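Local atomic coordinates of tRNA (guanine(26)-N(2))-dimethyltransferase (Pyrococcus horikoshii, PDB entry 2DUL), a protein that probably dimethylates the exocyclic N2 of guanine 26 in a number of tRNAs, taking both methyl groups from S-adenosyl-L-methionine. Residues C192-T197 and I318-D323; I199-I204 and P275-P280; E242-L247 and Q263-T268. All blocks are in the same frame, centred on the assembly; numbering follows the deposited sequence.

Contact 1: C192-T197 and I318-D323; sequences CHEVGT and IPLFYD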
loop_
_atom_site.group_PDB
_atom_site.type_symbol
_atom_site.label_atom_id
_atom_site.label_comp_id
_atom_site.label_asym_id
_atom_site.label_seq_id
_atom_site.Cartn_x
_atom_site.Cartn_y
_atom_site.Cartn_z
ATOM N N CYS A 192 -2.072 9.262 12.878
ATOM C CA CYS A 192 -1.705 7.847 12.810
ATOM C C CYS A 192 -1.883 7.126 11.475
ATOM O O CYS A 192 -1.049 6.291 11.118
ATOM C CB CYS A 192 -2.400 7.055 13.926
ATOM S SG CYS A 192 -4.163 6.787 13.725
ATOM N N HIS A 193 -2.944 7.430 10.731
ATOM C CA HIS A 193 -3.142 6.772 9.447
ATOM C C HIS A 193 -1.950 7.056 8.527
ATOM O O HIS A 193 -1.448 6.155 7.851
ATOM C CB HIS A 193 -4.436 7.255 8.789
ATOM C CG HIS A 193 -5.676 6.845 9.521
ATOM N ND1 HIS A 193 -6.916 7.385 9.247
ATOM C CD2 HIS A 193 -5.869 5.947 10.517
ATOM C CE1 HIS A 193 -7.817 6.840 10.047
ATOM N NE2 HIS A 193 -7.207 5.964 10.827
ATOM N N GLU A 194 -1.488 8.303 8.503
ATOM C CA GLU A 194 -0.359 8.626 7.643
ATOM C C GLU A 194 0.964 8.138 8.223
ATOM O O GLU A 194 1.802 7.616 7.489
ATOM C CB GLU A 194 -0.260 10.128 7.361
ATOM C CG GLU A 194 0.832 10.417 6.319
ATOM C CD GLU A 194 0.928 11.866 5.901
ATOM O OE1 GLU A 194 -0.083 12.591 5.991
ATOM O OE2 GLU A 194 2.020 12.276 5.446
ATOM N N VAL A 195 1.162 8.315 9.527
ATOM C CA VAL A 195 2.409 7.867 10.154
ATOM C C VAL A 195 2.563 6.358 9.963
ATOM O O VAL A 195 3.650 5.867 9.630
ATOM C CB VAL A 195 2.442 8.224 11.660
ATOM C CG1 VAL A 195 3.664 7.597 12.331
ATOM C CG2 VAL A 195 2.486 9.738 11.824
ATOM N N GLY A 196 1.468 5.626 10.155
ATOM C CA GLY A 196 1.503 4.186 9.968
ATOM C C GLY A 196 1.884 3.844 8.538
ATOM O O GLY A 196 2.640 2.894 8.289
ATOM N N THR A 197 1.366 4.624 7.593
ATOM C CA THR A 197 1.654 4.407 6.183
ATOM C C THR A 197 3.135 4.696 5.912
ATOM O O THR A 197 3.789 3.964 5.171
ATOM C CB THR A 197 0.769 5.310 5.281
ATOM O OG1 THR A 197 -0.607 4.944 5.442
ATOM C CG2 THR A 197 1.143 5.151 3.823
ATOM N N ILE A 318 2.874 15.937 0.676
ATOM C CA ILE A 318 3.774 16.601 1.606
ATOM C C ILE A 318 3.658 15.841 2.924
ATOM O O ILE A 318 2.615 15.243 3.207
ATOM C CB ILE A 318 3.354 18.075 1.776
ATOM C CG1 ILE A 318 4.338 18.816 2.682
ATOM C CG2 ILE A 318 1.940 18.139 2.334
ATOM C CD1 ILE A 318 4.143 20.323 2.680
ATOM N N PRO A 319 4.723 15.837 3.742
ATOM C CA PRO A 319 4.638 15.107 5.009
ATOM C C PRO A 319 3.610 15.635 6.011
ATOM O O PRO A 319 3.639 16.802 6.406
ATOM C CB PRO A 319 6.063 15.183 5.554
ATOM C CG PRO A 319 6.902 15.257 4.308
ATOM C CD PRO A 319 6.114 16.235 3.457
ATOM N N LEU A 320 2.704 14.750 6.409
ATOM C CA LEU A 320 1.671 15.042 7.393
ATOM C C LEU A 320 0.624 16.098 7.019
ATOM O O LEU A 320 0.527 16.534 5.867
ATOM C CB LEU A 320 2.342 15.391 8.732
ATOM C CG LEU A 320 3.399 14.353 9.152
ATOM C CD1 LEU A 320 3.981 14.704 10.519
ATOM C CD2 LEU A 320 2.766 12.957 9.178
ATOM N N PHE A 321 -0.176 16.491 8.004
ATOM C CA PHE A 321 -1.242 17.459 7.778
ATOM C C PHE A 321 -1.768 17.982 9.103
ATOM O O PHE A 321 -1.326 17.552 10.168
ATOM C CB PHE A 321 -2.377 16.790 6.996
ATOM C CG PHE A 321 -2.972 15.586 7.685
ATOM C CD1 PHE A 321 -4.062 15.720 8.541
ATOM C CD2 PHE A 321 -2.436 14.314 7.476
ATOM C CE1 PHE A 321 -4.615 14.602 9.179
ATOM C CE2 PHE A 321 -2.977 13.191 8.107
ATOM C CZ PHE A 321 -4.071 13.335 8.961
ATOM N N TYR A 322 -2.708 18.917 9.031
ATOM C CA TYR A 322 -3.301 19.487 10.231
ATOM C C TYR A 322 -4.767 19.081 10.279
ATOM O O TYR A 322 -5.514 19.319 9.334
ATOM C CB TYR A 322 -3.172 21.017 10.219
ATOM C CG TYR A 322 -1.734 21.501 10.192
ATOM C CD1 TYR A 322 -0.839 21.140 11.199
ATOM C CD2 TYR A 322 -1.260 22.288 9.143
ATOM C CE1 TYR A 322 0.496 21.547 11.159
ATOM C CE2 TYR A 322 0.075 22.701 9.096
ATOM C CZ TYR A 322 0.945 22.325 10.105
ATOM O OH TYR A 322 2.268 22.717 10.058
ATOM N N ASP A 323 -5.166 18.448 11.377
ATOM C CA ASP A 323 -6.549 18.010 11.543
ATOM C C ASP A 323 -7.304 19.122 12.268
ATOM O O ASP A 323 -7.091 19.353 13.454
ATOM C CB ASP A 323 -6.588 16.715 12.352
ATOM C CG ASP A 323 -7.965 16.078 12.366
ATOM O OD1 ASP A 323 -8.883 16.649 12.998
ATOM O OD2 ASP A 323 -8.127 15.011 11.731
#
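E194, on the first turn of helix 192-209, reaches across to the loop just before strand 322-323 and accepts a hydrogen bond from the L320 amide. The bond from L320 N to E194 OE2 is 2.7 Å long with a fairly straight N-H...O angle of 155°, and the donor comes from above the carboxylate plane. With CG anti to the backbone N (chi1 -173°) and the chain extended beyond it, the acid can span the space between helix and loop.

This is the tight part of the contact. The other oxygen, E194 OE1, lies in the plane of the F321 ring at its edge, 3.3 Å from F321 CD2, and carboxylate and ring planes differ by only 23°. A ring edge carries slightly positive C-H groups, which suits an aromatic residue beside an anion. Packing is looser alongside, where V195 CG2 meets L320 CD2 at 4.2 Å, and slackest toward the partly exposed I318 and P319, which lend little surface.

The buried acid has two basic partners: R198 forms a salt bridge with OE2, and K363 of strand 361-364 another with OE1. K363 also donates to the carbonyls of I318 and L320. Strand 361-364 pairs with strand 322-323, so the acid links helix 192-209 to the small C-terminal antiparallel sheet. With an alanine in place of E194, the L320 amide would probably lose its acceptor, and R198 and K363 a counter-charge. Gripped by one amide and two cations, the carboxylate is likely to stay ionised, holding the loop to the helix by charge as well as by shape.

Contact 2: I199-I204 and P275-P280; sequences ILVGVI and PVWLGP
One water joins I199 O and P275 O, donating to the helix carbonyl at 2.9 Å and to the strand carbonyl at 2.8 Å, and it thereby bridges the two backbones. Beside it, I199 CG1 packs on V276 CG1 at 3.7 Å, two branched aliphatic chains filling the same buried seam.

The firmest packing involves W277. V201 CG1 lies over one face of the indole, 3.6 Å from the centroid of the five-membered ring, a CH-pi contact. That methyl is anti to the backbone N (chi1 176°), which turns it onto the ring. G279 N sits over the opposite face, toward its rim, and W277 NE1 donates to P280 O at 2.9 Å, which helps to set the indole's rotation. G202 suits its place because a CB would point at the strand, and without one the axes approach to 5.6 Å, with W277 CB 3.8 Å from G202 N.

The axes of segments 199-204 and 275-277 cross almost at right angles, at 95°. Strand 273-277 edges the small antiparallel sheet; V201 also packs on strand 213-223, L200 and I204 on strand 226-235, end strands of the class I-like methyltransferase fold's large mixed sheet, so the helix lies between both sheets.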
loop_
_atom_site.group_PDB
_atom_site.type_symbol
_atom_site.label_atom_id
_atom_site.label_comp_id
_atom_site.label_asym_id
_atom_site.label_seq_id
_atom_site.Cartn_x
_atom_site.Cartn_y
_atom_site.Cartn_z
ATOM N N ILE A 199 5.488 4.512 8.137
ATOM C CA ILE A 199 6.270 3.511 8.857
ATOM C C ILE A 199 6.404 2.284 7.950
ATOM O O ILE A 199 7.479 1.693 7.838
ATOM C CB ILE A 199 5.596 3.090 10.198
ATOM C CG1 ILE A 199 5.792 4.193 11.245
ATOM C CG2 ILE A 199 6.221 1.782 10.717
ATOM C CD1 ILE A 199 4.993 3.986 12.528
ATOM N N LEU A 200 5.315 1.917 7.283
ATOM C CA LEU A 200 5.330 0.766 6.381
ATOM C C LEU A 200 6.325 0.997 5.241
ATOM O O LEU A 200 7.135 0.129 4.924
ATOM C CB LEU A 200 3.941 0.538 5.784
ATOM C CG LEU A 200 3.477 -0.889 5.468
ATOM C CD1 LEU A 200 2.381 -0.818 4.408
ATOM C CD2 LEU A 200 4.624 -1.748 4.989
ATOM N N VAL A 201 6.251 2.161 4.604
ATOM C CA VAL A 201 7.169 2.453 3.506
ATOM C C VAL A 201 8.597 2.437 4.034
ATOM O O VAL A 201 9.501 1.885 3.402
ATOM C CB VAL A 201 6.881 3.833 2.878
ATOM C CG1 VAL A 201 7.925 4.149 1.805
ATOM C CG2 VAL A 201 5.469 3.841 2.274
ATOM N N GLY A 202 8.783 3.038 5.205
ATOM C CA GLY A 202 10.095 3.099 5.817
ATOM C C GLY A 202 10.731 1.754 6.128
ATOM O O GLY A 202 11.944 1.598 5.982
ATOM N N VAL A 203 9.936 0.777 6.551
ATOM C CA VAL A 203 10.497 -0.533 6.871
ATOM C C VAL A 203 10.898 -1.281 5.595
ATOM O O VAL A 203 11.887 -2.018 5.579
ATOM C CB VAL A 203 9.506 -1.394 7.712
ATOM C CG1 VAL A 203 8.389 -1.936 6.835
ATOM C CG2 VAL A 203 10.273 -2.528 8.412
ATOM N N ILE A 204 10.140 -1.075 4.523
ATOM C CA ILE A 204 10.457 -1.704 3.247
ATOM C C ILE A 204 11.798 -1.134 2.772
ATOM O O ILE A 204 12.678 -1.875 2.329
ATOM C CB ILE A 204 9.383 -1.399 2.173
ATOM C CG1 ILE A 204 8.047 -2.028 2.574
ATOM C CG2 ILE A 204 9.826 -1.955 0.816
ATOM C CD1 ILE A 204 6.893 -1.632 1.672
ATOM N N PRO A 275 11.608 5.333 12.991
ATOM C CA PRO A 275 11.742 6.054 11.724
ATOM C C PRO A 275 10.573 5.898 10.752
ATOM O O PRO A 275 9.890 4.877 10.735
ATOM C CB PRO A 275 13.049 5.504 11.153
ATOM C CG PRO A 275 13.054 4.084 11.651
ATOM C CD PRO A 275 12.609 4.258 13.095
ATOM N N VAL A 276 10.342 6.941 9.965
ATOM C CA VAL A 276 9.298 6.939 8.954
ATOM C C VAL A 276 9.892 7.434 7.645
ATOM O O VAL A 276 10.951 8.068 7.624
ATOM C CB VAL A 276 8.125 7.883 9.308
ATOM C CG1 VAL A 276 7.438 7.426 10.591
ATOM C CG2 VAL A 276 8.641 9.319 9.448
ATOM N N TRP A 277 9.204 7.128 6.554
ATOM C CA TRP A 277 9.607 7.580 5.229
ATOM C C TRP A 277 9.129 9.030 5.163
ATOM O O TRP A 277 7.965 9.306 5.457
ATOM C CB TRP A 277 8.890 6.735 4.170
ATOM C CG TRP A 277 9.081 7.185 2.763
ATOM C CD1 TRP A 277 8.173 7.836 1.980
ATOM C CD2 TRP A 277 10.231 6.954 1.940
ATOM N NE1 TRP A 277 8.682 8.015 0.714
ATOM C CE2 TRP A 277 9.943 7.484 0.663
ATOM C CE3 TRP A 277 11.473 6.343 2.157
ATOM C CZ2 TRP A 277 10.855 7.424 -0.397
ATOM C CZ3 TRP A 277 12.383 6.284 1.099
ATOM C CH2 TRP A 277 12.065 6.823 -0.161
ATOM N N LEU A 278 10.025 9.955 4.820
ATOM C CA LEU A 278 9.652 11.367 4.705
ATOM C C LEU A 278 9.638 11.795 3.240
ATOM O O LEU A 278 9.510 12.981 2.927
ATOM C CB LEU A 278 10.626 12.262 5.487
ATOM C CG LEU A 278 10.608 12.155 7.015
ATOM C CD1 LEU A 278 11.595 13.143 7.618
ATOM C CD2 LEU A 278 9.198 12.448 7.522
ATOM N N GLY A 279 9.771 10.823 2.344
ATOM C CA GLY A 279 9.747 11.130 0.928
ATOM C C GLY A 279 8.327 11.140 0.393
ATOM O O GLY A 279 7.371 11.157 1.172
ATOM N N PRO A 280 8.152 11.135 -0.937
ATOM C CA PRO A 280 6.832 11.144 -1.578
ATOM C C PRO A 280 6.031 9.884 -1.255
ATOM O O PRO A 280 6.604 8.809 -1.078
ATOM C CB PRO A 280 7.166 11.206 -3.070
ATOM C CG PRO A 280 8.540 11.838 -3.106
ATOM C CD PRO A 280 9.228 11.182 -1.943
HETATM O O HOH W 1 9.974 2.732 8.966
#

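Contact 3: E242-L247 and Q263-T268; sequences ETLEKL and QGFLPT
L247 and G264 bring their backbones together at the end of a type I turn from L244 to L247, their CA atoms 6.1 Å apart, and G264 N donates to L247 O at 3.2 Å with an N-H...O angle of 160°. The bond carries the antiparallel pairing of strands 247-252 and 259-263 on to their shared end. G264 adopts backbone angles at which a side chain would be jammed against the preceding carbonyl oxygen, so the lack of one is what permits this bend.

Q263 makes the side-chain half of the polar contact. Its CG is anti to the backbone N and the chain runs out extended, which carries the amide back over the turn, where Q263 NE2 donates to E245 O at 2.9 Å. The donor is tilted 24° from the carbonyl plane, and the N-H...O angle is a moderate 145°. The chain also rests on the turn with its methylene, Q263 CG standing 3.6 Å from L247 O. A glutamine suits this exposed spot, long enough to span the gap and able to donate without bringing a charge.

F265 supplies the apolar half. L244 CD2 meets the edge of its ring near CE2, at 4.4 Å, and L247 CD1 comes obliquely to CD2 of the F265 ring at the same distance, so two leucines share one aromatic partner in light packing. L244 also touches A209, and L247 touches R206, both on helix 192-209, while the hydroxyl of Y249 donates to F265 O.

The loop is therefore pinned to the turn by two hydrogen bonds to carbonyl oxygens, both independent of charge, with a thin apolar layer beside them.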
loop_
_atom_site.group_PDB
_atom_site.type_symbol
_atom_site.label_atom_id
_atom_site.label_comp_id
_atom_site.label_asym_id
_atom_site.label_seq_id
_atom_site.Cartn_x
_atom_site.Cartn_y
_atom_site.Cartn_z
ATOM N N GLU A 242 20.728 6.858 -1.027
ATOM C CA GLU A 242 19.813 7.982 -1.217
ATOM C C GLU A 242 18.438 7.684 -0.626
ATOM O O GLU A 242 17.740 8.588 -0.165
ATOM C CB GLU A 242 19.675 8.304 -2.707
ATOM C CG GLU A 242 20.999 8.663 -3.368
ATOM C CD GLU A 242 20.882 8.830 -4.871
ATOM O OE1 GLU A 242 20.397 7.896 -5.544
ATOM O OE2 GLU A 242 21.278 9.897 -5.381
ATOM N N THR A 243 18.050 6.414 -0.652
ATOM C CA THR A 243 16.759 6.006 -0.105
ATOM C C THR A 243 16.789 6.151 1.413
ATOM O O THR A 243 15.871 6.713 2.003
ATOM C CB THR A 243 16.439 4.549 -0.498
ATOM O OG1 THR A 243 16.354 4.460 -1.928
ATOM C CG2 THR A 243 15.102 4.096 0.105
ATOM N N LEU A 244 17.849 5.657 2.049
ATOM C CA LEU A 244 17.957 5.775 3.498
ATOM C C LEU A 244 17.996 7.249 3.915
ATOM O O LEU A 244 17.589 7.597 5.023
ATOM C CB LEU A 244 19.200 5.040 4.018
ATOM C CG LEU A 244 19.213 3.510 3.881
ATOM C CD1 LEU A 244 20.486 2.949 4.507
ATOM C CD2 LEU A 244 17.982 2.913 4.569
ATOM N N GLU A 245 18.471 8.118 3.026
ATOM C CA GLU A 245 18.521 9.546 3.332
ATOM C C GLU A 245 17.130 10.181 3.347
ATOM O O GLU A 245 16.973 11.321 3.774
ATOM C CB GLU A 245 19.400 10.288 2.319
ATOM C CG GLU A 245 20.889 10.168 2.588
ATOM C CD GLU A 245 21.738 10.836 1.517
ATOM O OE1 GLU A 245 22.977 10.866 1.677
ATOM O OE2 GLU A 245 21.172 11.324 0.515
ATOM N N LYS A 246 16.124 9.453 2.872
ATOM C CA LYS A 246 14.768 9.986 2.855
ATOM C C LYS A 246 13.991 9.581 4.104
ATOM O O LYS A 246 12.819 9.948 4.271
ATOM C CB LYS A 246 14.031 9.533 1.594
ATOM C CG LYS A 246 14.650 10.095 0.323
ATOM C CD LYS A 246 13.800 9.796 -0.898
ATOM C CE LYS A 246 14.431 10.364 -2.163
ATOM N NZ LYS A 246 13.578 10.127 -3.367
ATOM N N LEU A 247 14.650 8.832 4.983
ATOM C CA LEU A 247 14.040 8.405 6.242
ATOM C C LEU A 247 14.176 9.552 7.237
ATOM O O LEU A 247 15.046 10.415 7.098
ATOM C CB LEU A 247 14.750 7.169 6.806
ATOM C CG LEU A 247 14.596 5.829 6.079
ATOM C CD1 LEU A 247 15.494 4.785 6.736
ATOM C CD2 LEU A 247 13.134 5.385 6.131
ATOM N N GLN A 263 14.963 14.982 9.280
ATOM C CA GLN A 263 15.474 14.029 8.315
ATOM C C GLN A 263 16.810 13.520 8.832
ATOM O O GLN A 263 17.668 14.300 9.236
ATOM C CB GLN A 263 15.639 14.696 6.947
ATOM C CG GLN A 263 15.500 13.731 5.778
ATOM C CD GLN A 263 15.290 14.446 4.452
ATOM O OE1 GLN A 263 14.454 15.347 4.345
ATOM N NE2 GLN A 263 16.041 14.038 3.432
ATOM N N GLY A 264 16.975 12.206 8.831
ATOM C CA GLY A 264 18.210 11.624 9.324
ATOM C C GLY A 264 17.956 10.183 9.710
ATOM O O GLY A 264 16.819 9.812 10.007
ATOM N N PHE A 265 19.001 9.366 9.708
ATOM C CA PHE A 265 18.834 7.962 10.050
ATOM C C PHE A 265 18.438 7.791 11.509
ATOM O O PHE A 265 17.717 6.856 11.854
ATOM C CB PHE A 265 20.116 7.182 9.750
ATOM C CG PHE A 265 19.938 5.690 9.811
ATOM C CD1 PHE A 265 20.267 4.979 10.962
ATOM C CD2 PHE A 265 19.406 4.997 8.724
ATOM C CE1 PHE A 265 20.068 3.595 11.035
ATOM C CE2 PHE A 265 19.200 3.615 8.784
ATOM C CZ PHE A 265 19.535 2.913 9.948
ATOM N N LEU A 266 18.906 8.708 12.355
ATOM C CA LEU A 266 18.599 8.688 13.782
ATOM C C LEU A 266 18.118 10.069 14.230
ATOM O O LEU A 266 18.540 11.089 13.686
ATOM C CB LEU A 266 19.842 8.309 14.596
ATOM C CG LEU A 266 20.424 6.902 14.418
ATOM C CD1 LEU A 266 21.720 6.776 15.215
ATOM C CD2 LEU A 266 19.407 5.868 14.882
ATOM N N PRO A 267 17.215 10.117 15.223
ATOM C CA PRO A 267 16.701 11.394 15.727
ATOM C C PRO A 267 17.749 11.999 16.667
ATOM O O PRO A 267 18.669 11.301 17.102
ATOM C CB PRO A 267 15.430 10.979 16.460
ATOM C CG PRO A 267 15.830 9.656 17.056
ATOM C CD PRO A 267 16.596 8.975 15.927
ATOM N N THR A 268 17.623 13.282 16.987
ATOM C CA THR A 268 18.600 13.916 17.873
ATOM C C THR A 268 17.958 14.634 19.058
ATOM O O THR A 268 18.632 15.358 19.796
ATOM C CB THR A 268 19.457 14.925 17.097
ATOM O OG1 THR A 268 18.631 15.999 16.637
ATOM C CG2 THR A 268 20.113 14.248 15.900
#

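In the fold
Along the chain the contacts are nested: contact 3 lies inside the loop closed by contact 2, itself inside that of contact 1. Contacts 1 and 2 use successive parts of helix 192-209, their centres about 12 Å apart, and they touch through V195 and V276. Contacts 2 and 3, with centres about 10 Å apart, meet directly: the K246 side chain packs on W277, and L278 N probably donates to K246 O. Contacts 1 and 3, centres about 18 Å apart, do not touch. Contacts 1 and 2 tie strand 273-277 and the loop before strand 322-323 to helix 192-209, while contact 3 closes one end of the three-stranded sheet against the turn after helix 237-244, away from the predicted S-adenosyl-L-methionine site.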